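Local structure of carboxypeptidase A (Helicoverpa armigera, 1JQG) at residues Ile312-Gly317 / Leu326-Ile331; Val333-Ala338 / Phe377-Glu382; Arg341-Trp344 / Lys348-Ile351. The protein probably removes single amino acids from the C-terminal end of peptides as a zinc-dependent mid-gut carboxypeptidase, made as a proenzyme with an activation peptide. All coordinates share one frame; numbering follows the deposited sequence.

Overall arrangement
Contacts 1 and 2 are buried and lie side by side, with centres about 8 Å apart. Both pack helix 325-340 against the mixed sheet of the catalytic domain, contact 1 on strand 311-314 and contact 2 on the adjacent strand 377-383. The hydrogen bond from the Y379 hydroxyl to the L328 carbonyl oxygen ties them together. Their chemistry is aromatic and apolar: leucine and histidine around a tyrosine in contact 1, methionine between two tyrosines in contact 2. Contact 3 differs. It is a surface salt bridge in the loop between helix 325-340 and strand 351-354, and Y350 of that loop packs on I312 and A336.

Contact 1. Residues Ile312-Gly317 / Leu326-Ile331; sequences ILYGYG and LQLHLI
The end of strand 311-314 passes one flank of helix 325-340, and the backbones come nearest at Y314 and L328, whose CA atoms are 7.4 Å apart. Y314 carries the strand side of the contact, and its ring reaches across to the helix. L328 lies over one face of this ring. L328 CB is 4.3 Å from the centroid of the Y314 ring and only 13° off the normal, which makes a CH-pi contact. The leucine branch completes the apolar contact, with L328 CD1 3.9 Å from Y314 CD1. H329 meets the same tyrosine at its edge. The Y314 and H329 rings stand at 90° with centroids 5.8 Å apart, rim to rim, and neither covers the face of the other. Y314 CE2 and H329 CD2 are 3.7 Å apart. The modelled approach of the tyrosine hydroxyl to the imidazole is too close to be trusted in detail. The strand and helix are the first two elements of a beta-alpha-beta unit that returns through strand 351-354. That strand pairs in parallel with 311-314 at the rim of the mixed sheet of the zinc carboxypeptidase fold. The H329 imidazole, swung away from its backbone N (chi1 -162°), lies along the tyrosine edge, and its NE2 makes a weak hydrogen bond to V352 O on the returning strand. M371 of helix 366-373 and P322 also pack on L328. Just after Y314 the chain leaves the strand at G315. A side chain at G315 would be pressed against the Y314 carbonyl oxygen, which accounts for glycine here. Backbone hydrogen bonds join Y314 to G353 of strand 351-354 and to I355, where helix 355-358 begins.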
loop_
_atom_site.group_PDB
_atom_site.type_symbol
_atom_site.label_atom_id
_atom_site.label_comp_id
_atom_site.label_asym_id
_atom_site.label_seq_id
_atom_site.Cartn_x
_atom_site.Cartn_y
_atom_site.Cartn_z
ATOM N N ILE A 312 -8.562 -6.930 -4.115
ATOM C CA ILE A 312 -7.492 -7.856 -3.754
ATOM C C ILE A 312 -6.918 -8.452 -5.026
ATOM O O ILE A 312 -7.718 -9.098 -5.696
ATOM C CB ILE A 312 -8.057 -8.984 -2.860
ATOM C CG1 ILE A 312 -8.555 -8.412 -1.516
ATOM C CG2 ILE A 312 -7.121 -10.121 -2.525
ATOM C CD1 ILE A 312 -9.426 -9.364 -0.746
ATOM N N LEU A 313 -5.667 -8.101 -5.377
ATOM C CA LEU A 313 -5.077 -8.550 -6.652
ATOM C C LEU A 313 -3.950 -9.562 -6.415
ATOM O O LEU A 313 -3.403 -9.675 -5.312
ATOM C CB LEU A 313 -4.449 -7.381 -7.436
ATOM C CG LEU A 313 -5.386 -6.200 -7.724
ATOM C CD1 LEU A 313 -6.777 -6.618 -8.203
ATOM C CD2 LEU A 313 -5.620 -5.313 -6.503
ATOM N N TYR A 314 -3.638 -10.256 -7.475
ATOM C CA TYR A 314 -2.589 -11.278 -7.500
ATOM C C TYR A 314 -2.185 -11.521 -8.934
ATOM O O TYR A 314 -2.610 -10.812 -9.851
ATOM C CB TYR A 314 -3.139 -12.604 -6.922
ATOM C CG TYR A 314 -4.328 -13.165 -7.748
ATOM C CD1 TYR A 314 -4.093 -13.893 -8.925
ATOM C CD2 TYR A 314 -5.655 -12.951 -7.331
ATOM C CE1 TYR A 314 -5.169 -14.388 -9.681
ATOM C CE2 TYR A 314 -6.729 -13.445 -8.090
ATOM C CZ TYR A 314 -6.485 -14.160 -9.267
ATOM O OH TYR A 314 -7.521 -14.627 -10.016
ATOM N N GLY A 315 -1.372 -12.514 -9.109
ATOM C CA GLY A 315 -0.966 -12.941 -10.444
ATOM C C GLY A 315 0.478 -12.832 -10.624
ATOM O O GLY A 315 1.212 -13.616 -10.036
ATOM N N TYR A 316 0.697 -11.882 -11.424
ATOM C CA TYR A 316 1.960 -11.373 -11.865
ATOM C C TYR A 316 1.527 -10.174 -12.743
ATOM O O TYR A 316 0.755 -10.288 -13.670
ATOM C CB TYR A 316 2.760 -12.467 -12.598
ATOM C CG TYR A 316 3.457 -13.478 -11.639
ATOM C CD1 TYR A 316 4.084 -13.048 -10.435
ATOM C CD2 TYR A 316 3.472 -14.835 -11.966
ATOM C CE1 TYR A 316 4.710 -13.994 -9.586
ATOM C CE2 TYR A 316 4.095 -15.767 -11.121
ATOM C CZ TYR A 316 4.711 -15.352 -9.938
ATOM O OH TYR A 316 5.311 -16.278 -9.135
ATOM N N GLY A 317 2.002 -9.000 -12.444
ATOM C CA GLY A 317 1.600 -7.746 -13.186
ATOM C C GLY A 317 1.570 -7.921 -14.727
ATOM O O GLY A 317 1.060 -7.033 -15.466
ATOM N N LEU A 326 -6.369 -20.764 -9.717
ATOM C CA LEU A 326 -7.700 -21.073 -9.188
ATOM C C LEU A 326 -7.745 -21.000 -7.666
ATOM O O LEU A 326 -8.728 -20.508 -7.093
ATOM C CB LEU A 326 -8.178 -22.428 -9.680
ATOM C CG LEU A 326 -8.155 -22.694 -11.189
ATOM C CD1 LEU A 326 -8.691 -24.090 -11.487
ATOM C CD2 LEU A 326 -8.926 -21.615 -11.931
ATOM N N GLN A 327 -6.692 -21.482 -7.018
ATOM C CA GLN A 327 -6.563 -21.427 -5.565
ATOM C C GLN A 327 -6.384 -20.002 -5.042
ATOM O O GLN A 327 -7.056 -19.588 -4.091
ATOM C CB GLN A 327 -5.375 -22.261 -5.103
ATOM C CG GLN A 327 -5.501 -23.750 -5.385
ATOM C CD GLN A 327 -4.293 -24.548 -4.910
ATOM O OE1 GLN A 327 -4.049 -24.620 -3.682
ATOM N NE2 GLN A 327 -3.549 -25.146 -5.851
ATOM N N LEU A 328 -5.580 -19.207 -5.754
ATOM C CA LEU A 328 -5.364 -17.813 -5.418
ATOM C C LEU A 328 -6.667 -17.014 -5.444
ATOM O O LEU A 328 -6.964 -16.213 -4.562
ATOM C CB LEU A 328 -4.372 -17.236 -6.399
ATOM C CG LEU A 328 -2.881 -17.511 -6.207
ATOM C CD1 LEU A 328 -2.132 -16.865 -7.366
ATOM C CD2 LEU A 328 -2.373 -16.882 -4.914
ATOM N N HIS A 329 -7.462 -17.183 -6.523
ATOM C CA HIS A 329 -8.702 -16.441 -6.649
ATOM C C HIS A 329 -9.722 -16.858 -5.585
ATOM O O HIS A 329 -10.449 -16.023 -5.054
ATOM C CB HIS A 329 -9.254 -16.598 -8.056
ATOM C CG HIS A 329 -10.274 -15.556 -8.421
ATOM N ND1 HIS A 329 -11.591 -15.621 -7.980
ATOM C CD2 HIS A 329 -10.176 -14.430 -9.146
ATOM C CE1 HIS A 329 -12.246 -14.572 -8.453
ATOM N NE2 HIS A 329 -11.402 -13.821 -9.149
ATOM N N LEU A 330 -9.808 -18.146 -5.311
ATOM C CA LEU A 330 -10.730 -18.716 -4.342
ATOM C C LEU A 330 -10.523 -18.131 -2.958
ATOM O O LEU A 330 -11.427 -17.691 -2.245
ATOM C CB LEU A 330 -10.558 -20.238 -4.290
ATOM C CG LEU A 330 -11.497 -21.062 -3.422
ATOM C CD1 LEU A 330 -12.977 -20.806 -3.697
ATOM C CD2 LEU A 330 -11.280 -22.566 -3.659
ATOM N N ILE A 331 -9.244 -18.058 -2.510
ATOM C CA ILE A 331 -8.945 -17.517 -1.185
ATOM C C ILE A 331 -9.174 -16.014 -1.168
ATOM O O ILE A 331 -9.655 -15.445 -0.162
ATOM C CB ILE A 331 -7.526 -17.849 -0.745
ATOM C CG1 ILE A 331 -7.367 -19.371 -0.595
ATOM C CG2 ILE A 331 -7.095 -17.194 0.551
ATOM C CD1 ILE A 331 -6.003 -19.869 -0.202
#

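Contact 2. Residues Val333-Ala338 / Phe377-Glu382; sequences VQMAQA and FSYTYE
This is a buried Met-aromatic contact between helix 325-340 and strand 377-383, inside the catalytic domain. M335 supplies the helix side, and its thioether end reaches two tyrosines of the strand. The methyl M335 CE lies over one face of Y379, 3.9 Å from the ring centroid and 18° off the normal. The ring atom closest to M335 CE is Y379 CD1, at 3.7 Å. The bend at chi3 (-70°) turns this methyl onto the face while the sulfur stays beside Y381. M335 SD is at the edge of the Y381 ring, 5.3 Å from its centroid and near the ring plane. The Y381 hydroxyl OH comes 3.0 Å from M335 SD. M335 SD is also oblique to the Y379 ring, at 5.4 Å from its centroid. The phenol of Y379 is fixed at its far end by a hydrogen bond from OH to L328 O, about two turns before M335 in helix 325-340. E382, predicted to be the catalytic proton donor/acceptor, follows Y381 and touches H306 of the zinc site. I331 of the helix and I312 of the neighbouring strand also touch Y379. Strand 377-383 runs between strands 299-307 and 311-314, with helix 325-340 packed on it through M335.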
loop_
_atom_site.group_PDB
_atom_site.type_symbol
_atom_site.label_atom_id
_atom_site.label_comp_id
_atom_site.label_asym_id
_atom_site.label_seq_id
_atom_site.Cartn_x
_atom_site.Cartn_y
_atom_site.Cartn_z
ATOM N N VAL A 333 -11.500 -14.429 -2.880
ATOM C CA VAL A 333 -12.938 -14.268 -2.774
ATOM C C VAL A 333 -13.430 -14.497 -1.339
ATOM O O VAL A 333 -14.317 -13.782 -0.873
ATOM C CB VAL A 333 -13.696 -15.240 -3.708
ATOM C CG1 VAL A 333 -15.213 -15.163 -3.578
ATOM C CG2 VAL A 333 -13.293 -14.922 -5.139
ATOM N N GLN A 334 -12.785 -15.420 -0.648
ATOM C CA GLN A 334 -13.146 -15.703 0.740
ATOM C C GLN A 334 -12.799 -14.505 1.616
ATOM O O GLN A 334 -13.549 -14.170 2.546
ATOM C CB GLN A 334 -12.488 -16.993 1.276
ATOM C CG GLN A 334 -13.002 -18.255 0.609
ATOM C CD GLN A 334 -12.252 -19.502 1.018
ATOM O OE1 GLN A 334 -11.625 -19.537 2.085
ATOM N NE2 GLN A 334 -12.289 -20.551 0.201
ATOM N N MET A 335 -11.655 -13.877 1.342
ATOM C CA MET A 335 -11.235 -12.725 2.140
ATOM C C MET A 335 -12.104 -11.527 1.820
ATOM O O MET A 335 -12.474 -10.778 2.703
ATOM C CB MET A 335 -9.764 -12.317 1.899
ATOM C CG MET A 335 -8.743 -13.310 2.398
ATOM S SD MET A 335 -7.009 -12.809 2.245
ATOM C CE MET A 335 -6.688 -12.840 0.493
ATOM N N ALA A 336 -12.443 -11.360 0.556
ATOM C CA ALA A 336 -13.311 -10.285 0.104
ATOM C C ALA A 336 -14.711 -10.354 0.718
ATOM O O ALA A 336 -15.224 -9.360 1.236
ATOM C CB ALA A 336 -13.417 -10.247 -1.418
ATOM N N GLN A 337 -15.340 -11.494 0.654
ATOM C CA GLN A 337 -16.651 -11.716 1.257
ATOM C C GLN A 337 -16.679 -11.481 2.765
ATOM O O GLN A 337 -17.707 -11.050 3.267
ATOM C CB GLN A 337 -17.074 -13.179 0.942
ATOM C CG GLN A 337 -17.468 -13.327 -0.517
ATOM C CD GLN A 337 -18.025 -14.704 -0.816
ATOM O OE1 GLN A 337 -17.402 -15.691 -0.445
ATOM N NE2 GLN A 337 -19.179 -14.684 -1.451
ATOM N N ALA A 338 -15.573 -11.781 3.442
ATOM C CA ALA A 338 -15.461 -11.548 4.887
ATOM C C ALA A 338 -15.395 -10.055 5.209
ATOM O O ALA A 338 -15.984 -9.652 6.207
ATOM C CB ALA A 338 -14.286 -12.252 5.541
ATOM N N PHE A 377 0.895 -18.224 -1.879
ATOM C CA PHE A 377 -0.238 -17.306 -1.907
ATOM C C PHE A 377 0.258 -15.911 -1.578
ATOM O O PHE A 377 0.859 -15.691 -0.508
ATOM C CB PHE A 377 -1.305 -17.748 -0.902
ATOM C CG PHE A 377 -1.768 -19.169 -1.109
ATOM C CD1 PHE A 377 -1.239 -20.195 -0.342
ATOM C CD2 PHE A 377 -2.677 -19.487 -2.092
ATOM C CE1 PHE A 377 -1.640 -21.501 -0.515
ATOM C CE2 PHE A 377 -3.084 -20.803 -2.287
ATOM C CZ PHE A 377 -2.574 -21.797 -1.494
ATOM N N SER A 378 0.060 -14.958 -2.476
ATOM C CA SER A 378 0.558 -13.596 -2.281
ATOM C C SER A 378 -0.384 -12.606 -2.950
ATOM O O SER A 378 -0.789 -12.607 -4.096
ATOM C CB SER A 378 1.983 -13.483 -2.813
ATOM O OG SER A 378 2.566 -12.228 -2.625
ATOM N N TYR A 379 -0.869 -11.649 -2.178
ATOM C CA TYR A 379 -1.782 -10.624 -2.657
ATOM C C TYR A 379 -1.247 -9.211 -2.397
ATOM O O TYR A 379 -0.475 -8.936 -1.449
ATOM C CB TYR A 379 -3.168 -10.832 -2.007
ATOM C CG TYR A 379 -3.725 -12.241 -2.221
ATOM C CD1 TYR A 379 -3.447 -13.219 -1.256
ATOM C CD2 TYR A 379 -4.482 -12.595 -3.328
ATOM C CE1 TYR A 379 -3.913 -14.497 -1.413
ATOM C CE2 TYR A 379 -4.982 -13.884 -3.442
ATOM C CZ TYR A 379 -4.680 -14.839 -2.499
ATOM O OH TYR A 379 -5.106 -16.131 -2.601
ATOM N N THR A 380 -1.781 -8.273 -3.140
ATOM C CA THR A 380 -1.600 -6.848 -2.940
ATOM C C THR A 380 -2.974 -6.240 -2.628
ATOM O O THR A 380 -3.851 -6.292 -3.480
ATOM C CB THR A 380 -0.942 -6.200 -4.150
ATOM O OG1 THR A 380 -1.302 -4.790 -4.080
ATOM C CG2 THR A 380 -1.447 -6.705 -5.499
ATOM N N TYR A 381 -3.181 -5.819 -1.383
ATOM C CA TYR A 381 -4.437 -5.258 -0.947
ATOM C C TYR A 381 -4.554 -3.810 -1.364
ATOM O O TYR A 381 -3.612 -3.043 -1.366
ATOM C CB TYR A 381 -4.599 -5.316 0.579
ATOM C CG TYR A 381 -5.307 -6.535 1.124
ATOM C CD1 TYR A 381 -4.854 -7.810 0.912
ATOM C CD2 TYR A 381 -6.443 -6.389 1.879
ATOM C CE1 TYR A 381 -5.510 -8.923 1.418
ATOM C CE2 TYR A 381 -7.125 -7.476 2.411
ATOM C CZ TYR A 381 -6.651 -8.738 2.180
ATOM O OH TYR A 381 -7.272 -9.848 2.714
ATOM N N GLU A 382 -5.753 -3.431 -1.765
ATOM C CA GLU A 382 -6.081 -2.056 -2.107
ATOM C C GLU A 382 -7.249 -1.680 -1.209
ATOM O O GLU A 382 -8.349 -2.024 -1.592
ATOM C CB GLU A 382 -6.443 -1.906 -3.584
ATOM C CG GLU A 382 -5.302 -2.224 -4.550
ATOM C CD GLU A 382 -4.230 -1.136 -4.548
ATOM O OE1 GLU A 382 -4.599 0.006 -4.212
ATOM O OE2 GLU A 382 -3.044 -1.393 -4.870
#

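Contact 3. Residues Arg341-Trp344 / Lys348-Ile351; sequences RVKW and KDYI
The carboxylate of D349 takes the ammonium group of K343 over one of its faces, not at its edge. K343 NZ stands above the plane through D349 CG, OD1 and OD2, roughly over OD2. The pair is a salt bridge, with K343 NZ 3.2 Å from D349 OD2. Its hydrogen bond is weak, in keeping with a donor above the plane. The two side chains cross at about a right angle. With chi1 at 72° and the rest of the chain extended, K343 spans the gap to the K348-D349 backbone. There K343 NZ passes 3.6 Å from K348 C. The stronger polar partner of K343 NZ is N347 O, to which it makes a hydrogen bond, so the carboxylate shares the ammonium with a backbone carbonyl. Replacing K343 with an alanine would probably leave the D349 carboxylate without this charge partner and N347 O without its donor. The contact lies at the surface, in the loop between helix 325-340 and strand 351-354. D340 of the helix touches D349 and accepts a hydrogen bond from Y350 N, while helix 402-421 borders the first segment through V342 and W344.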
loop_
_atom_site.group_PDB
_atom_site.type_symbol
_atom_site.label_atom_id
_atom_site.label_comp_id
_atom_site.label_asym_id
_atom_site.label_seq_id
_atom_site.Cartn_x
_atom_site.Cartn_y
_atom_site.Cartn_z
ATOM N N ARG A 341 -18.904 -8.310 4.413
ATOM C CA ARG A 341 -19.912 -8.612 5.416
ATOM C C ARG A 341 -19.898 -7.617 6.570
ATOM O O ARG A 341 -20.901 -7.574 7.291
ATOM C CB ARG A 341 -19.754 -10.085 5.838
ATOM C CG ARG A 341 -20.610 -10.559 6.981
ATOM C CD ARG A 341 -20.663 -12.084 7.012
ATOM N NE ARG A 341 -21.475 -12.558 8.157
ATOM C CZ ARG A 341 -21.978 -13.805 8.172
ATOM N NH1 ARG A 341 -21.759 -14.621 7.129
ATOM N NH2 ARG A 341 -22.703 -14.201 9.236
ATOM N N VAL A 342 -18.792 -6.904 6.757
ATOM C CA VAL A 342 -18.688 -5.958 7.860
ATOM C C VAL A 342 -18.428 -4.520 7.401
ATOM O O VAL A 342 -17.964 -3.690 8.220
ATOM C CB VAL A 342 -17.608 -6.381 8.897
ATOM C CG1 VAL A 342 -17.966 -7.684 9.586
ATOM C CG2 VAL A 342 -16.261 -6.381 8.201
ATOM N N LYS A 343 -18.529 -4.290 6.092
ATOM C CA LYS A 343 -18.196 -3.012 5.501
ATOM C C LYS A 343 -19.171 -1.894 5.899
ATOM O O LYS A 343 -20.206 -2.116 6.529
ATOM C CB LYS A 343 -18.192 -3.128 3.979
ATOM C CG LYS A 343 -19.586 -3.267 3.359
ATOM C CD LYS A 343 -19.527 -2.970 1.858
ATOM C CE LYS A 343 -20.936 -2.858 1.272
ATOM N NZ LYS A 343 -20.855 -2.556 -0.201
ATOM N N TRP A 344 -18.825 -0.667 5.528
ATOM C CA TRP A 344 -19.673 0.506 5.701
ATOM C C TRP A 344 -20.654 0.514 4.526
ATOM O O TRP A 344 -20.227 0.236 3.391
ATOM C CB TRP A 344 -18.825 1.759 5.669
ATOM C CG TRP A 344 -18.351 2.336 6.961
ATOM C CD1 TRP A 344 -17.724 3.542 7.137
ATOM C CD2 TRP A 344 -18.486 1.773 8.268
ATOM N NE1 TRP A 344 -17.443 3.734 8.470
ATOM C CE2 TRP A 344 -17.900 2.658 9.181
ATOM C CE3 TRP A 344 -19.011 0.570 8.748
ATOM C CZ2 TRP A 344 -17.822 2.405 10.549
ATOM C CZ3 TRP A 344 -18.937 0.304 10.086
ATOM C CH2 TRP A 344 -18.341 1.222 10.968
ATOM N N LYS A 348 -18.146 0.396 -1.214
ATOM C CA LYS A 348 -18.461 -0.646 -2.181
ATOM C C LYS A 348 -17.806 -1.998 -1.932
ATOM O O LYS A 348 -17.019 -2.125 -0.999
ATOM C CB LYS A 348 -18.098 -0.204 -3.607
ATOM C CG LYS A 348 -16.608 0.008 -3.822
ATOM C CD LYS A 348 -16.353 0.704 -5.162
ATOM C CE LYS A 348 -14.873 0.911 -5.395
ATOM N NZ LYS A 348 -14.615 1.679 -6.648
ATOM N N ASP A 349 -18.307 -3.024 -2.634
ATOM C CA ASP A 349 -17.802 -4.395 -2.410
ATOM C C ASP A 349 -16.415 -4.608 -2.999
ATOM O O ASP A 349 -16.018 -3.952 -3.957
ATOM C CB ASP A 349 -18.753 -5.417 -3.009
ATOM C CG ASP A 349 -20.091 -5.506 -2.305
ATOM O OD1 ASP A 349 -21.107 -5.558 -3.043
ATOM O OD2 ASP A 349 -20.118 -5.529 -1.055
ATOM N N TYR A 350 -15.680 -5.548 -2.431
ATOM C CA TYR A 350 -14.321 -5.830 -2.896
ATOM C C TYR A 350 -14.277 -6.548 -4.232
ATOM O O TYR A 350 -15.028 -7.483 -4.449
ATOM C CB TYR A 350 -13.545 -6.626 -1.833
ATOM C CG TYR A 350 -12.592 -5.785 -1.021
ATOM C CD1 TYR A 350 -13.027 -4.897 -0.056
ATOM C CD2 TYR A 350 -11.229 -5.907 -1.252
ATOM C CE1 TYR A 350 -12.125 -4.134 0.692
ATOM C CE2 TYR A 350 -10.318 -5.144 -0.516
ATOM C CZ TYR A 350 -10.773 -4.276 0.449
ATOM O OH TYR A 350 -9.874 -3.541 1.156
ATOM N N ILE A 351 -13.375 -6.145 -5.098
ATOM C CA ILE A 351 -13.073 -6.813 -6.358
ATOM C C ILE A 351 -11.894 -7.782 -6.180
ATOM O O ILE A 351 -10.916 -7.472 -5.481
ATOM C CB ILE A 351 -12.681 -5.729 -7.392
ATOM C CG1 ILE A 351 -13.859 -4.786 -7.623
ATOM C CG2 ILE A 351 -12.112 -6.324 -8.675
ATOM C CD1 ILE A 351 -13.564 -3.618 -8.553
#